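Local coordinates for protein phospho-furanose lactonase (Mycoplasma synoviae, PDB 3OVG) that catalyses the zinc-dependent hydrolysis of phosphorylated furanose lactones such as D-xylono-1,4-lactone 5-phosphate, and also opens carboxy 1,4-lactones, at residues 34-37 with 42-45; 46-51 with 78-83; 53-58 with 64-69; 72-77 with 100-105; 126-131 with 144-149. One frame throughout, in Å; residues are numbered along the deposited sequence.

Contact 1: 34-37 with 42-45; sequences GPEV and DFLM
Val-37 and Phe-43 bring the two backbones to 4.8 Å between their CA atoms, where the chain passes through the short helix 35-39, turns, and comes back through a 3-10 turn at 42-43. The main side-chain contact is Glu-36 on Phe-43. The Glu-36 chain runs extended across one face of the phenyl ring: CG lies over its centre, 3.9 Å from the centroid and 11° off the normal, a CH-pi contact. Beyond CG the carboxylate stacks almost flat on the ring, the two planes 11° apart, and OE2 ends 3.5 Å from Phe-43 CE1. With CG anti to the backbone N (chi1 -151°), Glu-36 reaches over the ring, while its backbone O comes 3.4 Å from Phe-43 CD2. A salt bridge from OE1 to Lys-31 holds the carboxylate by its polar end. Val-37 fills in alongside: CG2 sits 3.6 Å from Phe-43 O and packs 3.9 Å from Leu-44 CB. Phe-43 also makes a cation-pi contact with the substrate-binding Arg-277, which Asp-42 salt-bridges, and a bound phosphate ion, probably from the crystallisation liquor, has its nearest atom about 4 Å from the Phe-43 side chain. Lying in the chain between strand 22-25 and helix 48-60, the turn probably borders the substrate pocket, with Phe-106 against Glu-36 and Tyr-110 of a second subunit packed on Leu-44.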
# COMPACT_ATOMS: atom_id res chain seq x y z
N GLY A 34 19.63 -8.06 -3.54
CA GLY A 34 18.99 -9.32 -3.23
C GLY A 34 17.59 -9.09 -2.75
O GLY A 34 17.17 -7.94 -2.55
N PRO A 35 16.84 -10.19 -2.56
CA PRO A 35 15.41 -10.16 -2.20
C PRO A 35 15.13 -9.40 -0.89
O PRO A 35 14.08 -8.79 -0.76
CB PRO A 35 15.04 -11.64 -2.05
CG PRO A 35 16.07 -12.39 -2.83
CD PRO A 35 17.34 -11.56 -2.78
N GLU A 36 16.05 -9.44 0.06
CA GLU A 36 15.75 -8.80 1.34
C GLU A 36 15.75 -7.28 1.21
O GLU A 36 14.94 -6.57 1.81
CB GLU A 36 16.73 -9.27 2.40
CG GLU A 36 16.19 -9.27 3.77
CD GLU A 36 17.20 -9.79 4.77
OE1 GLU A 36 18.40 -9.86 4.41
OE2 GLU A 36 16.80 -10.11 5.91
N VAL A 37 16.69 -6.76 0.43
CA VAL A 37 16.75 -5.33 0.19
C VAL A 37 15.46 -4.82 -0.48
O VAL A 37 15.00 -3.69 -0.25
CB VAL A 37 18.01 -4.98 -0.65
CG1 VAL A 37 17.87 -3.58 -1.25
CG2 VAL A 37 19.24 -5.11 0.21
N ASP A 42 16.68 -0.35 4.33
CA ASP A 42 17.60 -0.54 5.48
C ASP A 42 18.43 -1.86 5.42
O ASP A 42 19.44 -2.01 6.13
CB ASP A 42 16.82 -0.52 6.81
CG ASP A 42 16.39 0.90 7.21
OD1 ASP A 42 16.60 1.89 6.44
OD2 ASP A 42 15.85 1.01 8.33
N PHE A 43 17.97 -2.81 4.62
CA PHE A 43 18.72 -4.05 4.42
C PHE A 43 19.91 -3.88 3.48
O PHE A 43 20.77 -4.75 3.40
CB PHE A 43 17.80 -5.17 3.95
CG PHE A 43 16.89 -5.68 5.02
CD1 PHE A 43 17.40 -6.38 6.11
CD2 PHE A 43 15.53 -5.44 4.96
CE1 PHE A 43 16.55 -6.84 7.14
CE2 PHE A 43 14.67 -5.89 5.96
CZ PHE A 43 15.18 -6.60 7.05
N LEU A 44 19.97 -2.75 2.80
CA LEU A 44 21.10 -2.47 1.92
C LEU A 44 22.27 -1.89 2.72
O LEU A 44 22.15 -0.81 3.31
CB LEU A 44 20.68 -1.52 0.79
CG LEU A 44 21.80 -1.23 -0.19
CD1 LEU A 44 22.16 -2.47 -1.02
CD2 LEU A 44 21.36 -0.09 -1.08
N MSE A 45 23.38 -2.62 2.75
CA MSE A 45 24.54 -2.28 3.57
C MSE A 45 25.83 -2.45 2.78
O MSE A 45 26.32 -3.58 2.59
CB MSE A 45 24.59 -3.16 4.85
CG MSE A 45 23.28 -3.14 5.62
SE MSE A 45 23.15 -4.41 7.15
CE MSE A 45 24.71 -3.77 8.17

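Contact 2: 46-51 with 78-83; sequences LNVDAS and VLKTLE
Val-48, in the first turn of helix 48-60, carries the apolar part of the contact with helix 78-88, its CA 6.6 Å from that of Lys-80. One methyl does most of the work: CG2 lies 3.9 Å from Lys-80 CB and 4.0 Å from Lys-80 CG and CD, along the aliphatic stem. The same CG2 meets Glu-83 OE2 at 3.9 Å, and CG1 faces OE1 of that carboxylate, so the valine rests against both the lysine stem and the acid group next to it on helix 78-88. Leu-46 adds a looser touch, its O 4.2 Å from Lys-80 CD.

The polar bonds run along each helix start rather than across the interface. Asn-47 is the N-cap of helix 48-60: its OD1 accepts from Ala-50 N at 2.8 Å, with the donor above the carbonyl plane. Its backbone O takes Ser-51 OG at 2.8 Å and Ser-51 N from opposite faces. Lys-80 bends at its last torsion (chi4 41°), and NZ forms a salt bridge with Asp-77, the N-cap residue of its own helix.

Across the interface the chemistry is therefore van der Waals contact: the lysine lends its methylenes to Val-48, while Asp-77 probably offsets its charge.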
# COMPACT_ATOMS: atom_id res chain seq x y z
N LEU A 46 26.39 -1.33 2.32
CA LEU A 46 27.44 -1.42 1.31
C LEU A 46 28.76 -0.79 1.72
O LEU A 46 29.64 -0.56 0.88
CB LEU A 46 26.99 -0.74 0.03
CG LEU A 46 25.94 -1.47 -0.79
CD1 LEU A 46 25.37 -0.48 -1.79
CD2 LEU A 46 26.56 -2.68 -1.50
N ASN A 47 28.94 -0.53 3.01
CA ASN A 47 30.04 0.33 3.41
C ASN A 47 31.16 -0.48 4.08
O ASN A 47 31.07 -0.93 5.23
CB ASN A 47 29.49 1.51 4.25
CG ASN A 47 30.50 2.60 4.51
OD1 ASN A 47 31.68 2.33 4.65
ND2 ASN A 47 30.04 3.85 4.61
N VAL A 48 32.22 -0.71 3.31
CA VAL A 48 33.37 -1.41 3.80
C VAL A 48 34.05 -0.67 4.96
O VAL A 48 34.39 -1.27 5.99
CB VAL A 48 34.40 -1.64 2.66
CG1 VAL A 48 35.76 -1.98 3.24
CG2 VAL A 48 33.92 -2.73 1.72
N ASP A 49 34.28 0.62 4.80
CA ASP A 49 34.95 1.39 5.86
C ASP A 49 34.17 1.31 7.15
O ASP A 49 34.73 1.10 8.19
CB ASP A 49 35.19 2.85 5.44
CG ASP A 49 36.19 2.97 4.31
OD1 ASP A 49 36.96 2.00 4.11
OD2 ASP A 49 36.21 4.02 3.60
N ALA A 50 32.87 1.48 7.09
CA ALA A 50 32.05 1.40 8.31
C ALA A 50 32.07 0.02 8.94
O ALA A 50 32.00 -0.09 10.16
CB ALA A 50 30.62 1.82 8.03
N SER A 51 32.12 -1.03 8.11
CA SER A 51 32.07 -2.40 8.63
C SER A 51 33.34 -2.72 9.39
O SER A 51 33.33 -3.36 10.48
CB SER A 51 31.87 -3.40 7.49
OG SER A 51 30.63 -3.20 6.84
N VAL A 78 31.21 -11.51 -1.72
CA VAL A 78 32.51 -12.12 -1.47
C VAL A 78 33.65 -11.11 -1.48
O VAL A 78 34.51 -11.11 -0.61
CB VAL A 78 32.82 -13.23 -2.54
CG1 VAL A 78 34.26 -13.71 -2.45
CG2 VAL A 78 31.88 -14.37 -2.39
N LEU A 79 33.69 -10.27 -2.50
CA LEU A 79 34.80 -9.32 -2.63
C LEU A 79 34.84 -8.32 -1.49
O LEU A 79 35.87 -8.08 -0.89
CB LEU A 79 34.71 -8.58 -3.97
CG LEU A 79 34.85 -9.57 -5.13
CD1 LEU A 79 34.63 -8.88 -6.48
CD2 LEU A 79 36.20 -10.16 -5.09
N LYS A 80 33.72 -7.67 -1.22
CA LYS A 80 33.75 -6.70 -0.15
C LYS A 80 34.00 -7.35 1.23
O LYS A 80 34.70 -6.79 2.05
CB LYS A 80 32.49 -5.87 -0.14
CG LYS A 80 32.41 -4.88 -1.30
CD LYS A 80 31.29 -3.88 -1.08
CE LYS A 80 30.91 -3.21 -2.37
NZ LYS A 80 30.91 -4.23 -3.50
N THR A 81 33.42 -8.53 1.47
CA THR A 81 33.64 -9.21 2.77
C THR A 81 35.11 -9.59 2.93
O THR A 81 35.68 -9.48 4.02
CB THR A 81 32.74 -10.43 2.92
OG1 THR A 81 31.39 -9.98 2.79
CG2 THR A 81 32.91 -11.08 4.30
N LEU A 82 35.74 -10.01 1.83
CA LEU A 82 37.18 -10.27 1.84
C LEU A 82 37.96 -9.03 2.22
O LEU A 82 38.94 -9.16 2.95
CB LEU A 82 37.71 -10.83 0.51
CG LEU A 82 37.58 -12.35 0.35
CD1 LEU A 82 38.03 -12.77 -1.07
CD2 LEU A 82 38.45 -13.00 1.40
N GLU A 83 37.56 -7.85 1.71
CA GLU A 83 38.27 -6.60 2.09
C GLU A 83 38.19 -6.41 3.60
O GLU A 83 39.14 -5.99 4.22
CB GLU A 83 37.69 -5.34 1.46
CG GLU A 83 37.78 -5.21 -0.08
CD GLU A 83 37.24 -3.86 -0.54
OE1 GLU A 83 37.82 -2.82 -0.14
OE2 GLU A 83 36.22 -3.82 -1.26

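Contact 3: 53-58 with 64-69; sequences KEFKEF and STIVTM
Ile-66 points from strand 63-68 toward helix 48-60, and its longer branch is driven between two phenylalanines. CB stands 4.1 Å from Phe-55 CZ. Because CG1 lies beside the backbone N (chi1 -67°) and the chain then extends, the branch heads for the helix: CG1 comes 3.6 Å from Phe-58 CE2, and CD1 finishes against both rings. CD1 sits over the centre of the Phe-55 ring, 3.6 Å from its centroid and 9° off the normal. CD1 also lies over a face of Phe-58, 4.0 Å from the centroid of that ring though more tilted off the normal. Both are CH-pi contacts.

The strand backbone supplies the rest. Ser-64 O meets the edge of the Phe-55 ring close to its plane, 3.8 Å from CE1, while Ser-64 N approaches Phe-58 CE2 obliquely at 3.6 Å. Helical segment 53-58 and strand segment 64-68 run at 130° to each other, their axes 9.5 Å apart at closest, in the wall packing of a TIM barrel.

Phe-29 and Ile-84 add to the apolar surroundings of Phe-55. Methyl-on-ring contacts of this kind bind by dispersion and close fit, which suits a buried seam between a helix and the parallel barrel sheet.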
# COMPACT_ATOMS: atom_id res chain seq x y z
N LYS A 53 35.41 -0.50 10.81
CA LYS A 53 35.42 0.20 12.10
C LYS A 53 34.54 -0.54 13.11
O LYS A 53 34.88 -0.62 14.27
CB LYS A 53 34.92 1.65 11.96
CG LYS A 53 35.76 2.53 11.03
CD LYS A 53 35.00 3.84 10.72
CE LYS A 53 35.88 4.78 9.87
NZ LYS A 53 35.14 5.98 9.35
N GLU A 54 33.41 -1.07 12.67
CA GLU A 54 32.57 -1.84 13.60
C GLU A 54 33.32 -3.08 14.09
O GLU A 54 33.36 -3.38 15.29
CB GLU A 54 31.20 -2.20 12.98
CG GLU A 54 30.09 -2.62 13.97
CD GLU A 54 29.54 -1.44 14.83
OE1 GLU A 54 29.98 -0.27 14.65
OE2 GLU A 54 28.68 -1.71 15.69
N PHE A 55 33.93 -3.81 13.16
CA PHE A 55 34.66 -5.02 13.49
C PHE A 55 35.76 -4.72 14.54
O PHE A 55 35.93 -5.49 15.50
CB PHE A 55 35.28 -5.62 12.23
CG PHE A 55 35.50 -7.12 12.29
CD1 PHE A 55 35.93 -7.74 13.47
CD2 PHE A 55 35.25 -7.92 11.18
CE1 PHE A 55 36.14 -9.12 13.54
CE2 PHE A 55 35.45 -9.31 11.23
CZ PHE A 55 35.89 -9.92 12.43
N LYS A 56 36.49 -3.61 14.34
CA LYS A 56 37.52 -3.15 15.29
C LYS A 56 36.95 -2.86 16.69
O LYS A 56 37.60 -3.14 17.70
CB LYS A 56 38.25 -1.91 14.74
CG LYS A 56 39.18 -2.24 13.53
CD LYS A 56 39.81 -0.98 12.89
CE LYS A 56 40.93 -1.34 11.88
NZ LYS A 56 41.34 -0.19 10.98
N GLU A 57 35.75 -2.31 16.77
CA GLU A 57 35.15 -2.17 18.10
C GLU A 57 34.89 -3.53 18.77
O GLU A 57 35.11 -3.72 19.98
CB GLU A 57 33.87 -1.34 18.04
CG GLU A 57 34.18 0.12 17.79
CD GLU A 57 32.95 0.98 17.63
OE1 GLU A 57 31.86 0.62 18.15
OE2 GLU A 57 33.07 2.03 16.95
N PHE A 58 34.40 -4.47 17.98
CA PHE A 58 34.16 -5.82 18.46
C PHE A 58 35.46 -6.46 18.96
O PHE A 58 35.47 -7.12 19.98
CB PHE A 58 33.54 -6.63 17.31
CG PHE A 58 33.37 -8.11 17.58
CD1 PHE A 58 32.34 -8.56 18.40
CD2 PHE A 58 34.18 -9.04 16.96
CE1 PHE A 58 32.13 -9.90 18.60
CE2 PHE A 58 33.99 -10.40 17.17
CZ PHE A 58 32.96 -10.84 18.00
N SER A 64 36.92 -12.02 18.45
CA SER A 64 37.83 -12.41 17.35
C SER A 64 37.08 -12.79 16.08
O SER A 64 37.43 -12.35 14.98
CB SER A 64 38.68 -13.63 17.76
OG SER A 64 39.67 -13.31 18.72
N THR A 65 36.06 -13.64 16.21
CA THR A 65 35.49 -14.20 15.00
C THR A 65 34.05 -13.77 14.71
O THR A 65 33.21 -13.76 15.59
CB THR A 65 35.60 -15.75 15.01
OG1 THR A 65 36.98 -16.13 15.10
CG2 THR A 65 35.00 -16.31 13.74
N ILE A 66 33.77 -13.42 13.46
CA ILE A 66 32.40 -13.16 13.07
C ILE A 66 31.97 -14.05 11.92
O ILE A 66 32.63 -14.10 10.89
CB ILE A 66 32.16 -11.65 12.75
CG1 ILE A 66 32.31 -10.83 14.02
CG2 ILE A 66 30.78 -11.42 12.14
CD1 ILE A 66 32.50 -9.35 13.80
N VAL A 67 30.89 -14.81 12.12
CA VAL A 67 30.32 -15.62 11.05
C VAL A 67 29.23 -14.81 10.30
O VAL A 67 28.14 -14.56 10.82
CB VAL A 67 29.70 -16.92 11.60
CG1 VAL A 67 29.27 -17.87 10.48
CG2 VAL A 67 30.70 -17.62 12.57
N THR A 68 29.50 -14.44 9.06
CA THR A 68 28.54 -13.68 8.29
C THR A 68 27.58 -14.62 7.56
O THR A 68 27.96 -15.34 6.64
CB THR A 68 29.25 -12.69 7.33
OG1 THR A 68 30.10 -13.42 6.45
CG2 THR A 68 30.11 -11.70 8.13
N MSE A 69 26.31 -14.59 7.95
CA MSE A 69 25.35 -15.59 7.50
C MSE A 69 24.54 -15.19 6.23
O MSE A 69 23.32 -15.22 6.24
CB MSE A 69 24.42 -15.98 8.65
CG MSE A 69 25.14 -16.75 9.80
SE MSE A 69 26.03 -18.41 9.19
CE MSE A 69 24.65 -19.13 7.94

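Contact 4: 72-77 with 100-105; sequences PNVGRD and GFHKAK
Two loops at the C-terminal ends of neighbouring barrel strands, 63-68 and 94-97, meet here, and the second of them reaches the dinuclear zinc site. Val-74 of the first loop packs on His-102 of the second: CG1 lies 3.7 Å from His-102 CD2, coming at the imidazole obliquely, and CG2 touches His-102 CB at 3.9 Å. The two side chains cross at about a right angle. Val-74 holds CG1 opposite its own amide nitrogen (chi1 -179°), which turns one methyl to the ring and the other to the base of the histidine. On its own side the imidazole is held by Lys-103 N, which donates to ND1 at 2.9 Å, only 2° out of the ring plane, and so fixes how the ring is rotated.

In the phosphotriesterase family, as in TIM barrels generally, loops at this end of the strands form the active site. His-102 fits that pattern: its side chain is about 4 Å from a zinc ion and meets His-188, a zinc ligand, edge-to-face, while Phe-106 meets it in the same manner.

Further back, Pro-72 CD presses on Gly-100 O at 3.1 Å. A water joins the two backbones there, accepting from Asn-73 N at 3.1 Å and donating to Gly-100 O at 2.8 Å. Arg-76 lays its guanidinium under Pro-72, whose CA stands 3.7 Å above the guanidinium plane toward the rim, and NH1 forms a salt bridge with Glu-129 of helix 119-131. The Phe-101 ring touches the side chain of Asn-73 and also packs against Trp-113 and helices 119-131 and 165-181.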
# COMPACT_ATOMS: atom_id res chain seq x y z
N PRO A 72 24.46 -17.36 -0.82
CA PRO A 72 24.89 -16.71 -2.07
C PRO A 72 23.86 -15.76 -2.68
O PRO A 72 24.21 -14.67 -3.13
CB PRO A 72 25.10 -17.89 -3.04
CG PRO A 72 25.05 -19.13 -2.23
CD PRO A 72 24.73 -18.81 -0.79
N ASN A 73 22.59 -16.17 -2.70
CA ASN A 73 21.59 -15.45 -3.48
C ASN A 73 20.88 -14.36 -2.70
O ASN A 73 20.03 -13.68 -3.25
CB ASN A 73 20.56 -16.41 -4.05
CG ASN A 73 21.19 -17.49 -4.93
OD1 ASN A 73 21.82 -17.20 -5.96
ND2 ASN A 73 21.03 -18.73 -4.52
N VAL A 74 21.20 -14.21 -1.43
CA VAL A 74 20.55 -13.19 -0.61
C VAL A 74 21.59 -12.26 0.03
O VAL A 74 21.98 -12.43 1.16
CB VAL A 74 19.58 -13.85 0.39
CG1 VAL A 74 18.85 -12.80 1.24
CG2 VAL A 74 18.56 -14.66 -0.37
N GLY A 75 22.10 -11.32 -0.76
CA GLY A 75 22.96 -10.27 -0.25
C GLY A 75 24.46 -10.47 -0.13
O GLY A 75 25.19 -9.50 0.09
N ARG A 76 24.93 -11.71 -0.32
CA ARG A 76 26.32 -12.06 -0.07
C ARG A 76 27.22 -11.34 -1.02
O ARG A 76 26.95 -11.28 -2.24
CB ARG A 76 26.54 -13.58 -0.19
CG ARG A 76 27.86 -14.05 0.41
CD ARG A 76 28.11 -15.57 0.19
NE ARG A 76 28.44 -15.86 -1.21
CZ ARG A 76 28.70 -17.07 -1.72
NH1 ARG A 76 28.64 -18.16 -0.94
NH2 ARG A 76 28.99 -17.18 -3.04
N ASP A 77 28.32 -10.82 -0.48
CA ASP A 77 29.30 -10.09 -1.28
C ASP A 77 30.68 -10.61 -0.90
O ASP A 77 31.26 -10.22 0.12
CB ASP A 77 29.15 -8.57 -1.06
CG ASP A 77 30.05 -7.74 -1.97
OD1 ASP A 77 31.12 -8.24 -2.39
OD2 ASP A 77 29.71 -6.57 -2.25
N GLY A 100 24.80 -22.18 0.72
CA GLY A 100 23.43 -22.56 0.97
C GLY A 100 22.32 -21.56 0.62
O GLY A 100 22.43 -20.79 -0.31
N PHE A 101 21.24 -21.60 1.40
CA PHE A 101 19.99 -20.95 1.04
C PHE A 101 19.30 -20.25 2.20
O PHE A 101 19.46 -20.67 3.34
CB PHE A 101 19.05 -22.00 0.49
CG PHE A 101 19.52 -22.55 -0.81
CD1 PHE A 101 19.22 -21.89 -1.99
CD2 PHE A 101 20.33 -23.66 -0.85
CE1 PHE A 101 19.67 -22.37 -3.20
CE2 PHE A 101 20.80 -24.15 -2.08
CZ PHE A 101 20.46 -23.50 -3.24
N HIS A 102 18.55 -19.20 1.88
CA HIS A 102 17.67 -18.56 2.86
C HIS A 102 16.31 -19.26 2.85
O HIS A 102 16.15 -20.32 2.23
CB HIS A 102 17.51 -17.10 2.52
CG HIS A 102 17.54 -16.22 3.72
ND1 HIS A 102 16.72 -16.42 4.81
CD2 HIS A 102 18.30 -15.14 4.02
CE1 HIS A 102 16.98 -15.51 5.73
NE2 HIS A 102 17.93 -14.71 5.27
N LYS A 103 15.32 -18.69 3.55
CA LYS A 103 13.97 -19.24 3.52
C LYS A 103 13.37 -19.07 2.13
O LYS A 103 13.80 -18.19 1.34
CB LYS A 103 13.07 -18.51 4.53
CG LYS A 103 12.95 -17.02 4.29
CD LYS A 103 12.27 -16.29 5.46
CE LYS A 103 12.25 -14.79 5.22
NZ LYS A 103 11.64 -14.01 6.34
N ALA A 104 12.34 -19.87 1.87
CA ALA A 104 11.72 -19.98 0.54
C ALA A 104 11.18 -18.66 0.01
O ALA A 104 11.11 -18.46 -1.20
CB ALA A 104 10.61 -20.99 0.57
N LYS A 105 10.73 -17.79 0.93
CA LYS A 105 10.17 -16.51 0.55
C LYS A 105 11.11 -15.73 -0.35
O LYS A 105 10.65 -14.92 -1.16
CB LYS A 105 9.90 -15.64 1.80
CG LYS A 105 9.09 -14.36 1.50
CD LYS A 105 9.00 -13.42 2.74
CE LYS A 105 8.05 -12.24 2.45
NZ LYS A 105 7.46 -11.62 3.68
O HOH W 1 21.24 -18.85 -1.87

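Contact 5: 126-131 with 144-149; sequences CVAEIE and VKRSKA
Arg-146 lays the flat of its guanidinium on the methyl of Ala-128. The CB of Ala-128 stands 3.2 Å above the guanidinium plane, displaced toward the rim, and comes as close as 3.3 Å to NH2 and 3.5 Å to CZ. The opposite face is covered by Val-144 CG1, over the centre of the group, so the planar cation is sandwiched between two aliphatic carbons. From CG to NE the arginine is extended; its last torsion (chi4 -89°) then turns the guanidinium across the line of the chain.

Glu-129 meets the same group from another side. Its CG lies at the guanidinium edge, 4.0 Å from Arg-146 NH1, and the two side chains cross at about a right angle. Their planes stand 71° apart and OE2 stays 4.7 Å from NH1, so the opposite charges are neighbours without a bond. The carboxylate is engaged by Arg-76 and by Asp-135 N instead, while Arg-146 gives NH1 to Gly-133 O and NH2 to Tyr-139 OH. Downstream of the arginine, Ser-147 OG accepts from Ala-149 N at 3.1 Å, making an ST turn.

With NH1 and NH2 each donating to a neutral oxygen and both faces against methyls, Arg-146 joins the 144-149 loop to helix 119-131 through apolar packing, and the nearby acid probably adds only a mild electrostatic attraction.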
# COMPACT_ATOMS: atom_id res chain seq x y z
N CYS A 126 27.04 -26.46 -3.70
CA CYS A 126 27.33 -25.98 -2.34
C CYS A 126 28.63 -26.58 -1.86
O CYS A 126 29.47 -25.86 -1.29
CB CYS A 126 26.19 -26.24 -1.35
SG CYS A 126 24.69 -25.35 -1.79
N VAL A 127 28.82 -27.87 -2.09
CA VAL A 127 30.13 -28.48 -1.83
C VAL A 127 31.30 -27.72 -2.48
O VAL A 127 32.32 -27.49 -1.83
CB VAL A 127 30.22 -29.95 -2.27
CG1 VAL A 127 31.61 -30.51 -1.92
CG2 VAL A 127 29.16 -30.79 -1.56
N ALA A 128 31.15 -27.32 -3.74
CA ALA A 128 32.18 -26.56 -4.44
C ALA A 128 32.53 -25.29 -3.67
O ALA A 128 33.69 -24.89 -3.61
CB ALA A 128 31.71 -26.19 -5.88
N GLU A 129 31.53 -24.65 -3.06
CA GLU A 129 31.82 -23.42 -2.33
C GLU A 129 32.63 -23.69 -1.06
O GLU A 129 33.48 -22.89 -0.69
CB GLU A 129 30.55 -22.64 -2.00
CG GLU A 129 29.86 -22.07 -3.24
CD GLU A 129 29.25 -20.69 -2.99
OE1 GLU A 129 28.38 -20.53 -2.07
OE2 GLU A 129 29.64 -19.78 -3.73
N ILE A 130 32.32 -24.79 -0.39
CA ILE A 130 33.06 -25.22 0.81
C ILE A 130 34.50 -25.71 0.46
O ILE A 130 35.46 -25.40 1.16
CB ILE A 130 32.28 -26.36 1.53
CG1 ILE A 130 30.89 -25.90 2.01
CG2 ILE A 130 33.06 -26.88 2.71
CD1 ILE A 130 30.93 -24.91 3.21
N GLU A 131 34.64 -26.44 -0.65
CA GLU A 131 35.90 -27.13 -0.96
C GLU A 131 36.75 -26.55 -2.09
O GLU A 131 37.96 -26.78 -2.13
CB GLU A 131 35.66 -28.66 -1.18
CG GLU A 131 35.06 -29.33 0.08
CD GLU A 131 35.01 -30.85 0.01
OE1 GLU A 131 34.85 -31.43 -1.10
OE2 GLU A 131 35.10 -31.45 1.11
N VAL A 144 30.17 -18.64 -13.61
CA VAL A 144 30.75 -18.80 -12.27
C VAL A 144 32.21 -18.37 -12.28
O VAL A 144 32.95 -18.72 -13.21
CB VAL A 144 30.64 -20.24 -11.77
CG1 VAL A 144 31.49 -20.43 -10.51
CG2 VAL A 144 29.17 -20.60 -11.50
N LYS A 145 32.62 -17.57 -11.29
CA LYS A 145 34.04 -17.22 -11.16
C LYS A 145 34.46 -17.39 -9.71
O LYS A 145 34.14 -16.53 -8.87
CB LYS A 145 34.28 -15.78 -11.61
CG LYS A 145 35.76 -15.27 -11.45
CD LYS A 145 35.90 -13.80 -11.95
CE LYS A 145 37.38 -13.32 -11.94
NZ LYS A 145 37.95 -13.49 -10.58
N ARG A 146 35.21 -18.46 -9.41
CA ARG A 146 35.49 -18.81 -8.00
C ARG A 146 36.60 -17.99 -7.35
O ARG A 146 37.64 -17.76 -7.94
CB ARG A 146 35.76 -20.31 -7.85
CG ARG A 146 34.62 -21.23 -8.42
CD ARG A 146 34.57 -22.64 -7.79
NE ARG A 146 33.39 -23.35 -8.30
CZ ARG A 146 32.19 -23.31 -7.74
NH1 ARG A 146 32.00 -22.64 -6.59
NH2 ARG A 146 31.17 -23.95 -8.30
N SER A 147 36.35 -17.54 -6.12
CA SER A 147 37.34 -16.94 -5.24
C SER A 147 38.27 -18.03 -4.72
O SER A 147 37.88 -19.20 -4.71
CB SER A 147 36.62 -16.36 -4.02
OG SER A 147 37.49 -15.56 -3.26
N LYS A 148 39.47 -17.66 -4.28
CA LYS A 148 40.29 -18.60 -3.48
C LYS A 148 39.68 -18.77 -2.08
O LYS A 148 39.99 -19.72 -1.38
CB LYS A 148 41.74 -18.12 -3.33
CG LYS A 148 42.51 -17.93 -4.64
CD LYS A 148 43.98 -17.55 -4.34
CE LYS A 148 44.69 -16.98 -5.56
NZ LYS A 148 44.86 -18.02 -6.62
N ALA A 149 38.86 -17.80 -1.65
CA ALA A 149 38.19 -17.90 -0.35
C ALA A 149 37.09 -18.95 -0.43
O ALA A 149 36.34 -18.99 -1.41
CB ALA A 149 37.61 -16.54 0.07

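Contacts 1 and 2 follow each other along the chain, and contact 3 falls between the two halves of contact 2, sharing helix 48-60 with it; their centres are 11 Å apart. Contact 4 alternates with contact 2 in sequence and touches contact 1 through Pro-35 and Val-74, their centres 11 Å apart. Contact 5 comes last, its centre 15 Å from that of contact 4, and the salt bridge Arg-76 to Glu-129 joins them; Ser-147 and Ala-149 also pack on helix 78-88. Contacts 1 and 4 lie by the zinc and substrate sites, whereas contact 3 packs a helix on the barrel sheet, contact 2 joins two helices, and contact 5 joins a loop to helix 119-131.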